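Local atomic coordinates of alpha-fucosidase GH29 (Fusarium graminearum, PDB entry 4PSR), a protein that hydrolyses alpha-L-fucosides as a glycoside hydrolase of family 29, probably releasing fucose from the carbohydrate of glycoproteins. Residues 204-216 with 245-259. Numbering follows the deposited sequence.
Sequences DQLWFDKHREMLD and DEQKRLEFLAYYFNR. With MAN (alpha-D-mannopyranose), chain D.
Asp216 grips two side chains of the neighbouring helix with one carboxylate. Its OD2 accepts the hydroxyl of Tyr255 through the syn lone pair, OH to OD2 2.6 Å, and its OD1 forms a salt bridge with Arg259, NE to OD1 2.9 Å. The two bonds fix the rotation of the carboxylate, and the arginine, which also pairs with Glu262, probably favours its ionised form. At the other end of the contact the amide N of Asp245 gives an almost straight hydrogen bond (174°) to Asp204 OD1, 3.0 Å long, arriving from above the carboxylate plane; Tyr176 holds the same oxygen. Asp245 is itself the N-cap of helix 246-263, its OD2 accepting from Lys248 N.

Between these polar ends the packing is largely aromatic. Phe252, its CG anti to the backbone N, swings its ring against His211 in a face-to-face stack, centroids 4.1 Å apart and planes 25° from parallel. Trp207 completes the cluster by bringing CZ3 to within 3.6 Å of Phe252 CB. On the other flank Phe208 enters as a knob among Lys248, Glu251, Phe252 and Tyr255, turning its edge toward the tyrosine face in an offset edge-to-face pair. In one of its two conformers, Arg212 lays CD over the Tyr255 ring face in a CH-pi contact. Leu215 wedges between Phe252, Tyr255, Tyr256 and Arg259, its CD1 meeting the edge of the Tyr255 ring, 3.9 Å from CE2.

Over segments 204-216 and 246-259 the helix axes run nearly parallel, 10° apart, and approach to 9.3 Å; His211, Leu215, Phe252 and Tyr256 all rest on Ile223 of strand 222-225. This is the side-by-side packing of successive outer helices in a TIM barrel, here joined through the intervening fourth strand of the GH29 catalytic domain.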
ATOM      1  N   ASP A 204     -10.279   0.458 -25.076  1.00 13.89           N
ATOM      2  CA  ASP A 204     -10.327   1.605 -24.173  1.00 12.16           C
ATOM      3  C   ASP A 204     -11.732   1.759 -23.582  1.00 14.37           C
ATOM      4  O   ASP A 204     -11.920   2.031 -22.396  1.00 13.15           O
ATOM      5  CB  ASP A 204      -9.860   2.898 -24.882  1.00 15.53           C
ATOM      6  CG  ASP A 204      -8.345   2.967 -25.066  1.00 15.14           C
ATOM      7  OD1 ASP A 204      -7.606   2.611 -24.124  1.00 16.19           O
ATOM      8  OD2 ASP A 204      -7.911   3.393 -26.173  1.00 20.45           O
ATOM      9  N   GLN A 205     -12.745   1.585 -24.414  1.00 12.41           N
ATOM     10  CA  GLN A 205     -14.106   1.638 -23.937  1.00 11.63           C
ATOM     11  C   GLN A 205     -14.393   0.514 -22.933  1.00 12.12           C
ATOM     12  O   GLN A 205     -15.075   0.766 -21.922  1.00 13.42           O
ATOM     13  CB  GLN A 205     -15.098   1.571 -25.126  1.00 13.09           C
ATOM     14  CG  GLN A 205     -16.555   1.640 -24.710  1.00 13.35           C
ATOM     15  CD  GLN A 205     -16.937   3.031 -24.216  1.00 18.31           C
ATOM     16  OE1 GLN A 205     -16.775   4.014 -24.942  1.00 23.79           O
ATOM     17  NE2 GLN A 205     -17.454   3.128 -22.999  1.00 19.05           N
ATOM     18  N   LEU A 206     -13.913  -0.684 -23.214  1.00 13.21           N
ATOM     19  CA  LEU A 206     -14.101  -1.841 -22.349  1.00 11.97           C
ATOM     20  C   LEU A 206     -13.395  -1.626 -21.014  1.00 11.17           C
ATOM     21  O   LEU A 206     -13.918  -2.062 -19.963  1.00 11.78           O
ATOM     22  CB  LEU A 206     -13.624  -3.117 -23.056  1.00 13.48           C
ATOM     23  CG  LEU A 206     -13.792  -4.419 -22.280  1.00 11.79           C
ATOM     24  CD1 LEU A 206     -15.269  -4.707 -22.008  1.00 15.06           C
ATOM     25  CD2 LEU A 206     -13.178  -5.583 -23.045  1.00 14.64           C
ATOM     26  N   TRP A 207     -12.256  -0.940 -20.998  1.00 11.52           N
ATOM     27  CA  TRP A 207     -11.559  -0.663 -19.730  1.00 11.03           C
ATOM     28  C   TRP A 207     -12.476   0.105 -18.796  1.00 10.95           C
ATOM     29  O   TRP A 207     -12.630  -0.230 -17.608  1.00 11.63           O
ATOM     30  CB  TRP A 207     -10.275   0.129 -20.007  1.00 12.72           C
ATOM     31  CG  TRP A 207      -9.516   0.515 -18.756  1.00 10.86           C
ATOM     32  CD1 TRP A 207      -8.539  -0.206 -18.129  1.00 13.05           C
ATOM     33  CD2 TRP A 207      -9.679   1.723 -18.008  1.00 10.49           C
ATOM     34  NE1 TRP A 207      -8.100   0.482 -17.006  1.00 10.00           N
ATOM     35  CE2 TRP A 207      -8.789   1.655 -16.897  1.00 10.10           C
ATOM     36  CE3 TRP A 207     -10.502   2.844 -18.147  1.00 10.73           C
ATOM     37  CZ2 TRP A 207      -8.677   2.694 -15.966  1.00 11.49           C
ATOM     38  CZ3 TRP A 207     -10.402   3.865 -17.215  1.00 11.66           C
ATOM     39  CH2 TRP A 207      -9.492   3.780 -16.126  1.00 11.19           C
ATOM     40  N   PHE A 208     -13.100   1.146 -19.337  1.00 11.32           N
ATOM     41  CA  PHE A 208     -14.057   1.952 -18.603  1.00 11.58           C
ATOM     42  C   PHE A 208     -15.324   1.171 -18.244  1.00 12.44           C
ATOM     43  O   PHE A 208     -15.774   1.201 -17.085  1.00 11.49           O
ATOM     44  CB  PHE A 208     -14.452   3.223 -19.373  1.00 12.03           C
ATOM     45  CG  PHE A 208     -15.605   3.947 -18.756  1.00 13.55           C
ATOM     46  CD1 PHE A 208     -15.401   4.863 -17.742  1.00 14.78           C
ATOM     47  CD2 PHE A 208     -16.901   3.693 -19.149  1.00 17.90           C
ATOM     48  CE1 PHE A 208     -16.471   5.516 -17.138  1.00 14.29           C
ATOM     49  CE2 PHE A 208     -17.955   4.341 -18.546  1.00 17.68           C
ATOM     50  CZ  PHE A 208     -17.731   5.256 -17.538  1.00 14.24           C
ATOM     51  N   ASP A 209     -15.875   0.444 -19.214  1.00 12.79           N
ATOM     52  CA  ASP A 209     -17.138  -0.264 -18.986  1.00 13.77           C
ATOM     53  C   ASP A 209     -16.971  -1.324 -17.887  1.00 11.78           C
ATOM     54  O   ASP A 209     -17.879  -1.560 -17.094  1.00 13.69           O
ATOM     55  CB  ASP A 209     -17.647  -0.935 -20.259  1.00 13.10           C
ATOM     56  CG  ASP A 209     -18.167   0.059 -21.294  1.00 16.86           C
ATOM     57  OD1 ASP A 209     -18.431   1.216 -20.940  1.00 18.50           O
ATOM     58  OD2 ASP A 209     -18.343  -0.367 -22.451  1.00 19.58           O
ATOM     59  N   LYS A 210     -15.813  -1.984 -17.842  1.00 11.19           N
ATOM     60  CA  LYS A 210     -15.528  -2.952 -16.784  1.00 10.16           C
ATOM     61  C   LYS A 210     -15.533  -2.271 -15.410  1.00 11.04           C
ATOM     62  O   LYS A 210     -16.168  -2.753 -14.440  1.00 10.87           O
ATOM     63  CB  LYS A 210     -14.198  -3.654 -17.046  1.00  9.38           C
ATOM     64  CG  LYS A 210     -14.263  -4.737 -18.101  1.00 11.84           C
ATOM     65  CD  LYS A 210     -12.864  -5.187 -18.526  1.00 11.37           C
ATOM     66  CE  LYS A 210     -12.902  -6.444 -19.376  1.00 11.64           C
ATOM     67  NZ  LYS A 210     -11.508  -6.903 -19.633  1.00 12.78           N
ATOM     68  N   HIS A 211     -14.799  -1.163 -15.278  1.00 11.39           N
ATOM     69  CA  HIS A 211     -14.826  -0.404 -14.030  1.00 11.48           C
ATOM     70  C   HIS A 211     -16.233   0.025 -13.627  1.00 11.20           C
ATOM     71  O   HIS A 211     -16.633  -0.146 -12.481  1.00 10.90           O
ATOM     72  CB  HIS A 211     -14.013   0.880 -14.140  1.00 10.96           C
ATOM     73  CG  HIS A 211     -12.575   0.771 -13.773  1.00  9.72           C
ATOM     74  ND1 HIS A 211     -12.145   0.078 -12.660  1.00 10.09           N
ATOM     75  CD2 HIS A 211     -11.474   1.335 -14.323  1.00 11.20           C
ATOM     76  CE1 HIS A 211     -10.839   0.230 -12.537  1.00 10.69           C
ATOM     77  NE2 HIS A 211     -10.404   0.991 -13.533  1.00 11.73           N
ATOM     78  N   ARG A 212     -16.971   0.594 -14.569  0.53 10.85           N
ATOM     79  CA  ARG A 212     -18.307   1.114 -14.302  0.53 13.02           C
ATOM     80  C   ARG A 212     -19.257   0.020 -13.804  0.53 12.23           C
ATOM     81  O   ARG A 212     -19.987   0.202 -12.823  0.53 11.96           O
ATOM     82  CB  ARG A 212     -18.874   1.770 -15.564  0.53 14.17           C
ATOM     83  CG  ARG A 212     -20.372   2.036 -15.487  0.53  9.92           C
ATOM     84  CD  ARG A 212     -20.851   3.036 -16.522  0.53 19.13           C
ATOM     85  NE  ARG A 212     -20.574   2.554 -17.865  0.53 24.07           N
ATOM     86  CZ  ARG A 212     -20.991   3.135 -18.981  0.53 26.09           C
ATOM     87  NH1 ARG A 212     -20.668   2.604 -20.148  0.53 21.72           N
ATOM     88  NH2 ARG A 212     -21.714   4.244 -18.931  0.53 24.50           N
ATOM     89  N   GLU A 213     -19.242  -1.111 -14.490  1.00 11.24           N
ATOM     90  CA  GLU A 213     -20.132  -2.232 -14.179  1.00 11.01           C
ATOM     91  C   GLU A 213     -19.753  -2.788 -12.810  1.00 10.99           C
ATOM     92  O   GLU A 213     -20.613  -3.022 -11.947  1.00 12.20           O
ATOM     93  CB  GLU A 213     -20.018  -3.309 -15.247  1.00 13.64           C
ATOM     94  CG  GLU A 213     -21.037  -4.447 -15.131  1.00 14.88           C
ATOM     95  CD  GLU A 213     -20.800  -5.456 -16.217  1.00 15.73           C
ATOM     96  OE1 GLU A 213     -19.698  -6.050 -16.202  1.00 15.06           O
ATOM     97  OE2 GLU A 213     -21.628  -5.584 -17.166  1.00 19.42           O
ATOM     98  N   MET A 214     -18.455  -2.998 -12.578  1.00 11.19           N
ATOM     99  CA  MET A 214     -18.003  -3.549 -11.309  1.00 10.59           C
ATOM    100  C   MET A 214     -18.363  -2.607 -10.171  1.00 10.30           C
ATOM    101  O   MET A 214     -18.842  -3.036  -9.113  1.00 11.29           O
ATOM    102  CB  MET A 214     -16.474  -3.814 -11.341  1.00 11.27           C
ATOM    103  CG  MET A 214     -15.857  -4.235  -9.978  1.00 12.47           C
ATOM    104  SD  MET A 214     -15.546  -2.854  -8.858  1.00 11.63           S
ATOM    105  CE  MET A 214     -14.220  -2.021  -9.741  1.00 11.20           C
ATOM    106  N   LEU A 215     -18.166  -1.309 -10.348  1.00 10.91           N
ATOM    107  CA  LEU A 215     -18.293  -0.426  -9.189  1.00 10.54           C
ATOM    108  C   LEU A 215     -19.766  -0.154  -8.846  1.00 10.42           C
ATOM    109  O   LEU A 215     -20.098   0.023  -7.669  1.00 11.90           O
ATOM    110  CB  LEU A 215     -17.457   0.843  -9.359  1.00 11.15           C
ATOM    111  CG  LEU A 215     -17.908   1.955 -10.317  1.00 11.57           C
ATOM    112  CD1 LEU A 215     -18.924   2.885  -9.641  1.00 11.93           C
ATOM    113  CD2 LEU A 215     -16.718   2.757 -10.847  1.00 12.11           C
ATOM    114  N   ASP A 216     -20.637  -0.164  -9.851  1.00 11.53           N
ATOM    115  CA  ASP A 216     -22.066  -0.092  -9.585  1.00 14.06           C
ATOM    116  C   ASP A 216     -22.573  -1.389  -8.940  1.00 15.26           C
ATOM    117  O   ASP A 216     -23.535  -1.369  -8.164  1.00 15.40           O
ATOM    118  CB  ASP A 216     -22.858   0.203 -10.871  1.00 14.26           C
ATOM    119  CG  ASP A 216     -22.752   1.658 -11.346  1.00 13.83           C
ATOM    120  OD1 ASP A 216     -22.512   2.581 -10.531  1.00 16.51           O
ATOM    121  OD2 ASP A 216     -22.970   1.863 -12.552  1.00 16.45           O
ATOM    122  N   ASP A 245      -6.598   5.261 -23.050  1.00 13.22           N
ATOM    123  CA  ASP A 245      -7.027   6.552 -23.546  1.00 13.84           C
ATOM    124  C   ASP A 245      -7.340   7.558 -22.417  1.00 13.05           C
ATOM    125  O   ASP A 245      -8.073   7.253 -21.451  1.00 12.23           O
ATOM    126  CB  ASP A 245      -8.246   6.354 -24.432  1.00 14.61           C
ATOM    127  CG  ASP A 245      -8.756   7.646 -24.978  1.00 23.92           C
ATOM    128  OD1 ASP A 245      -8.090   8.176 -25.892  1.00 25.20           O
ATOM    129  OD2 ASP A 245      -9.783   8.127 -24.460  1.00 22.86           O
ATOM    130  N   GLU A 246      -6.820   8.774 -22.523  1.00 14.55           N
ATOM    131  CA  GLU A 246      -6.954   9.772 -21.497  1.00 13.40           C
ATOM    132  C   GLU A 246      -8.397  10.115 -21.161  1.00 14.57           C
ATOM    133  O   GLU A 246      -8.746  10.260 -19.993  1.00 14.16           O
ATOM    134  CB  GLU A 246      -6.192  11.057 -21.888  1.00 14.02           C
ATOM    135  CG  GLU A 246      -6.184  12.111 -20.806  1.00 17.89           C
ATOM    136  CD  GLU A 246      -5.750  13.479 -21.282  1.00 21.28           C
ATOM    137  OE1 GLU A 246      -5.100  14.173 -20.491  1.00 22.63           O
ATOM    138  OE2 GLU A 246      -6.085  13.865 -22.421  1.00 27.88           O
ATOM    139  N   GLN A 247      -9.231  10.231 -22.192  0.55 13.23           N
ATOM    140  CA  GLN A 247     -10.638  10.539 -22.019  0.55 12.72           C
ATOM    141  C   GLN A 247     -11.318   9.474 -21.147  0.55 14.00           C
ATOM    142  O   GLN A 247     -12.118   9.785 -20.265  0.55 13.42           O
ATOM    143  CB  GLN A 247     -11.333  10.649 -23.387  0.55 14.41           C
ATOM    144  CG  GLN A 247     -12.801  10.961 -23.313  0.55 20.01           C
ATOM    145  CD  GLN A 247     -13.391  11.455 -24.635  0.55 24.13           C
ATOM    146  OE1 GLN A 247     -12.764  11.367 -25.693  0.55 31.65           O
ATOM    147  NE2 GLN A 247     -14.606  11.978 -24.572  0.55 33.46           N
ATOM    148  N   LYS A 248     -10.980   8.217 -21.402  1.00 14.02           N
ATOM    149  CA  LYS A 248     -11.574   7.099 -20.669  1.00 12.33           C
ATOM    150  C   LYS A 248     -11.104   7.085 -19.207  1.00 12.77           C
ATOM    151  O   LYS A 248     -11.893   6.798 -18.283  1.00 12.56           O
ATOM    152  CB  LYS A 248     -11.324   5.773 -21.372  1.00 14.56           C
ATOM    153  CG  LYS A 248     -12.102   5.649 -22.724  1.00 14.41           C
ATOM    154  CD  LYS A 248     -13.566   5.625 -22.477  1.00 19.10           C
ATOM    155  CE  LYS A 248     -14.381   5.612 -23.733  1.00 28.82           C
ATOM    156  NZ  LYS A 248     -14.787   6.973 -24.083  1.00 24.04           N
ATOM    157  N   ARG A 249      -9.838   7.409 -18.973  1.00 12.90           N
ATOM    158  CA  ARG A 249      -9.364   7.578 -17.592  1.00 11.37           C
ATOM    159  C   ARG A 249     -10.125   8.648 -16.850  1.00 13.08           C
ATOM    160  O   ARG A 249     -10.567   8.446 -15.726  1.00 12.53           O
ATOM    161  CB  ARG A 249      -7.869   7.871 -17.602  1.00 11.74           C
ATOM    162  CG  ARG A 249      -7.030   6.669 -17.907  1.00 13.89           C
ATOM    163  CD  ARG A 249      -5.566   6.999 -17.911  1.00 12.61           C
ATOM    164  NE  ARG A 249      -5.052   7.510 -19.184  1.00 14.36           N
ATOM    165  CZ  ARG A 249      -4.293   8.592 -19.322  1.00 13.01           C
ATOM    166  NH1 ARG A 249      -4.042   9.422 -18.331  1.00 15.28           N
ATOM    167  NH2 ARG A 249      -3.813   8.883 -20.527  1.00 13.98           N
ATOM    168  N   LEU A 250     -10.332   9.787 -17.497  1.00 13.28           N
ATOM    169  CA  LEU A 250     -11.041  10.889 -16.890  1.00 13.66           C
ATOM    170  C   LEU A 250     -12.517  10.551 -16.664  1.00 12.05           C
ATOM    171  O   LEU A 250     -13.099  10.972 -15.662  1.00 13.27           O
ATOM    172  CB  LEU A 250     -10.922  12.155 -17.756  1.00 14.26           C
ATOM    173  CG  LEU A 250      -9.555  12.817 -17.672  1.00 15.72           C
ATOM    174  CD1 LEU A 250      -9.447  13.877 -18.765  1.00 15.55           C
ATOM    175  CD2 LEU A 250      -9.395  13.457 -16.303  1.00 16.43           C
ATOM    176  N   GLU A 251     -13.112   9.789 -17.586  1.00 12.63           N
ATOM    177  CA  GLU A 251     -14.511   9.395 -17.428  1.00 14.41           C
ATOM    178  C   GLU A 251     -14.665   8.426 -16.231  1.00 11.54           C
ATOM    179  O   GLU A 251     -15.636   8.505 -15.489  1.00 12.00           O
ATOM    180  CB  GLU A 251     -15.021   8.777 -18.734  1.00 13.56           C
ATOM    181  CG  GLU A 251     -15.291   9.849 -19.807  1.00 16.56           C
ATOM    182  CD  GLU A 251     -15.494   9.306 -21.202  1.00 24.67           C
ATOM    183  OE1 GLU A 251     -15.426   8.089 -21.409  1.00 21.13           O
ATOM    184  OE2 GLU A 251     -15.722  10.134 -22.117  1.00 32.50           O
ATOM    185  N   PHE A 252     -13.695   7.519 -16.069  1.00 12.22           N
ATOM    186  CA  PHE A 252     -13.669   6.661 -14.877  1.00 11.13           C
ATOM    187  C   PHE A 252     -13.606   7.473 -13.579  1.00 11.38           C
ATOM    188  O   PHE A 252     -14.418   7.246 -12.651  1.00 11.57           O
ATOM    189  CB  PHE A 252     -12.490   5.683 -14.899  1.00 12.62           C
ATOM    190  CG  PHE A 252     -12.242   5.069 -13.550  1.00 10.83           C
ATOM    191  CD1 PHE A 252     -13.134   4.148 -12.997  1.00 11.25           C
ATOM    192  CD2 PHE A 252     -11.148   5.471 -12.792  1.00 12.18           C
ATOM    193  CE1 PHE A 252     -12.920   3.623 -11.719  1.00 11.42           C
ATOM    194  CE2 PHE A 252     -10.920   4.951 -11.519  1.00 11.21           C
ATOM    195  CZ  PHE A 252     -11.808   4.032 -10.982  1.00 11.40           C
ATOM    196  N   LEU A 253     -12.656   8.411 -13.482  1.00 11.65           N
ATOM    197  CA  LEU A 253     -12.491   9.197 -12.270  1.00 12.06           C
ATOM    198  C   LEU A 253     -13.777   9.957 -11.946  1.00 12.57           C
ATOM    199  O   LEU A 253     -14.266   9.936 -10.809  1.00 12.59           O
ATOM    200  CB  LEU A 253     -11.278  10.148 -12.418  1.00 13.35           C
ATOM    201  CG  LEU A 253      -9.919   9.464 -12.525  1.00 10.28           C
ATOM    202  CD1 LEU A 253      -8.828  10.467 -12.904  1.00 13.80           C
ATOM    203  CD2 LEU A 253      -9.563   8.770 -11.187  1.00 11.47           C
ATOM    204  N   ALA A 254     -14.321  10.662 -12.939  1.00 12.59           N
ATOM    205  CA  ALA A 254     -15.559  11.401 -12.693  1.00 11.53           C
ATOM    206  C   ALA A 254     -16.725  10.484 -12.295  1.00 11.52           C
ATOM    207  O   ALA A 254     -17.469  10.793 -11.366  1.00 13.15           O
ATOM    208  CB  ALA A 254     -15.943  12.269 -13.911  1.00 12.33           C
ATOM    209  N   TYR A 255     -16.854   9.340 -12.980  1.00 11.15           N
ATOM    210  CA  TYR A 255     -17.945   8.417 -12.672  1.00 10.25           C
ATOM    211  C   TYR A 255     -17.866   7.879 -11.247  1.00 12.09           C
ATOM    212  O   TYR A 255     -18.831   7.935 -10.493  1.00 12.83           O
ATOM    213  CB  TYR A 255     -17.997   7.284 -13.682  1.00 11.49           C
ATOM    214  CG  TYR A 255     -19.253   6.453 -13.630  1.00 13.13           C
ATOM    215  CD1 TYR A 255     -20.316   6.724 -14.476  1.00 15.94           C
ATOM    216  CD2 TYR A 255     -19.384   5.389 -12.750  1.00 12.98           C
ATOM    217  CE1 TYR A 255     -21.467   5.972 -14.454  1.00 18.08           C
ATOM    218  CE2 TYR A 255     -20.531   4.615 -12.731  1.00 16.49           C
ATOM    219  CZ  TYR A 255     -21.574   4.930 -13.594  1.00 17.92           C
ATOM    220  OH  TYR A 255     -22.735   4.180 -13.602  1.00 19.55           O
ATOM    221  N   TYR A 256     -16.683   7.416 -10.867  1.00 12.41           N
ATOM    222  CA  TYR A 256     -16.493   6.866  -9.538  1.00 11.39           C
ATOM    223  C   TYR A 256     -16.650   7.944  -8.463  1.00 12.42           C
ATOM    224  O   TYR A 256     -17.331   7.709  -7.454  1.00 11.09           O
ATOM    225  CB  TYR A 256     -15.120   6.215  -9.460  1.00 11.23           C
ATOM    226  CG  TYR A 256     -14.840   5.471  -8.155  1.00 11.91           C
ATOM    227  CD1 TYR A 256     -15.839   4.756  -7.489  1.00 11.85           C
ATOM    228  CD2 TYR A 256     -13.560   5.452  -7.600  1.00 10.43           C
ATOM    229  CE1 TYR A 256     -15.560   4.024  -6.328  1.00 11.73           C
ATOM    230  CE2 TYR A 256     -13.280   4.736  -6.437  1.00 11.27           C
ATOM    231  CZ  TYR A 256     -14.283   4.030  -5.813  1.00  9.91           C
ATOM    232  OH  TYR A 256     -13.964   3.322  -4.662  1.00 11.62           O
ATOM    233  N   PHE A 257     -16.040   9.118  -8.649  1.00 12.14           N
ATOM    234  CA  PHE A 257     -16.136  10.165  -7.639  1.00 11.76           C
ATOM    235  C   PHE A 257     -17.584  10.678  -7.521  1.00 13.91           C
ATOM    236  O   PHE A 257     -18.055  10.994  -6.428  1.00 13.82           O
ATOM    237  CB  PHE A 257     -15.152  11.315  -7.938  1.00 13.35           C
ATOM    238  CG  PHE A 257     -13.702  10.915  -7.926  1.00 13.83           C
ATOM    239  CD1 PHE A 257     -13.269   9.739  -7.323  1.00 14.17           C
ATOM    240  CD2 PHE A 257     -12.754  11.737  -8.518  1.00 13.57           C
ATOM    241  CE1 PHE A 257     -11.926   9.402  -7.334  1.00 12.94           C
ATOM    242  CE2 PHE A 257     -11.409  11.390  -8.553  1.00 12.79           C
ATOM    243  CZ  PHE A 257     -10.987  10.234  -7.925  1.00 12.41           C
ATOM    244  N   ASN A 258     -18.323  10.701  -8.629  1.00 12.91           N
ATOM    245  CA  ASN A 258     -19.745  11.060  -8.557  1.00 13.34           C
ATOM    246  C   ASN A 258     -20.567   9.995  -7.836  1.00 13.26           C
ATOM    247  O   ASN A 258     -21.454  10.322  -7.056  1.00 15.38           O
ATOM    248  CB  ASN A 258     -20.326  11.304  -9.950  1.00 14.55           C
ATOM    249  CG  ASN A 258     -19.926  12.645 -10.511  1.00 15.70           C
ATOM    250  OD1 ASN A 258     -19.732  13.600  -9.762  1.00 17.27           O
ATOM    251  ND2 ASN A 258     -19.821  12.732 -11.832  1.00 16.97           N
ATOM    252  N   ARG A 259     -20.287   8.726  -8.104  1.00 12.54           N
ATOM    253  CA  ARG A 259     -21.001   7.673  -7.397  1.00 14.02           C
ATOM    254  C   ARG A 259     -20.713   7.750  -5.901  1.00 14.59           C
ATOM    255  O   ARG A 259     -21.607   7.548  -5.092  1.00 13.84           O
ATOM    256  CB  ARG A 259     -20.650   6.289  -7.935  1.00 12.95           C
ATOM    257  CG  ARG A 259     -21.232   5.967  -9.301  1.00 18.85           C
ATOM    258  CD  ARG A 259     -22.727   6.161  -9.357  1.00 21.94           C
ATOM    259  NE  ARG A 259     -23.322   5.388 -10.447  1.00 25.86           N
ATOM    260  CZ  ARG A 259     -24.496   5.653 -11.012  1.00 43.25           C
ATOM    261  NH1 ARG A 259     -25.229   6.683 -10.600  1.00 34.32           N
ATOM    262  NH2 ARG A 259     -24.939   4.881 -11.999  1.00 43.44           N
TER
HETATM  263  C1  MAN D   6      -3.950  12.207 -25.284  1.00 32.21           C
HETATM  264  C2  MAN D   6      -5.210  12.729 -25.982  1.00 24.25           C
HETATM  265  C3  MAN D   6      -4.940  14.153 -26.498  1.00 23.39           C
HETATM  266  C4  MAN D   6      -4.464  15.062 -25.333  1.00 48.56           C
HETATM  267  C5  MAN D   6      -3.203  14.428 -24.683  1.00 37.04           C
HETATM  268  C6  MAN D   6      -2.696  15.151 -23.430  1.00 45.06           C
HETATM  269  O2  MAN D   6      -6.262  12.826 -25.042  1.00 25.06           O
HETATM  270  O3  MAN D   6      -6.069  14.691 -27.153  1.00 37.70           O
HETATM  271  O4  MAN D   6      -4.150  16.356 -25.822  1.00 58.50           O
HETATM  272  O5  MAN D   6      -3.508  13.057 -24.270  1.00 30.83           O
HETATM  273  O6  MAN D   6      -1.596  14.390 -22.878  1.00 36.74           O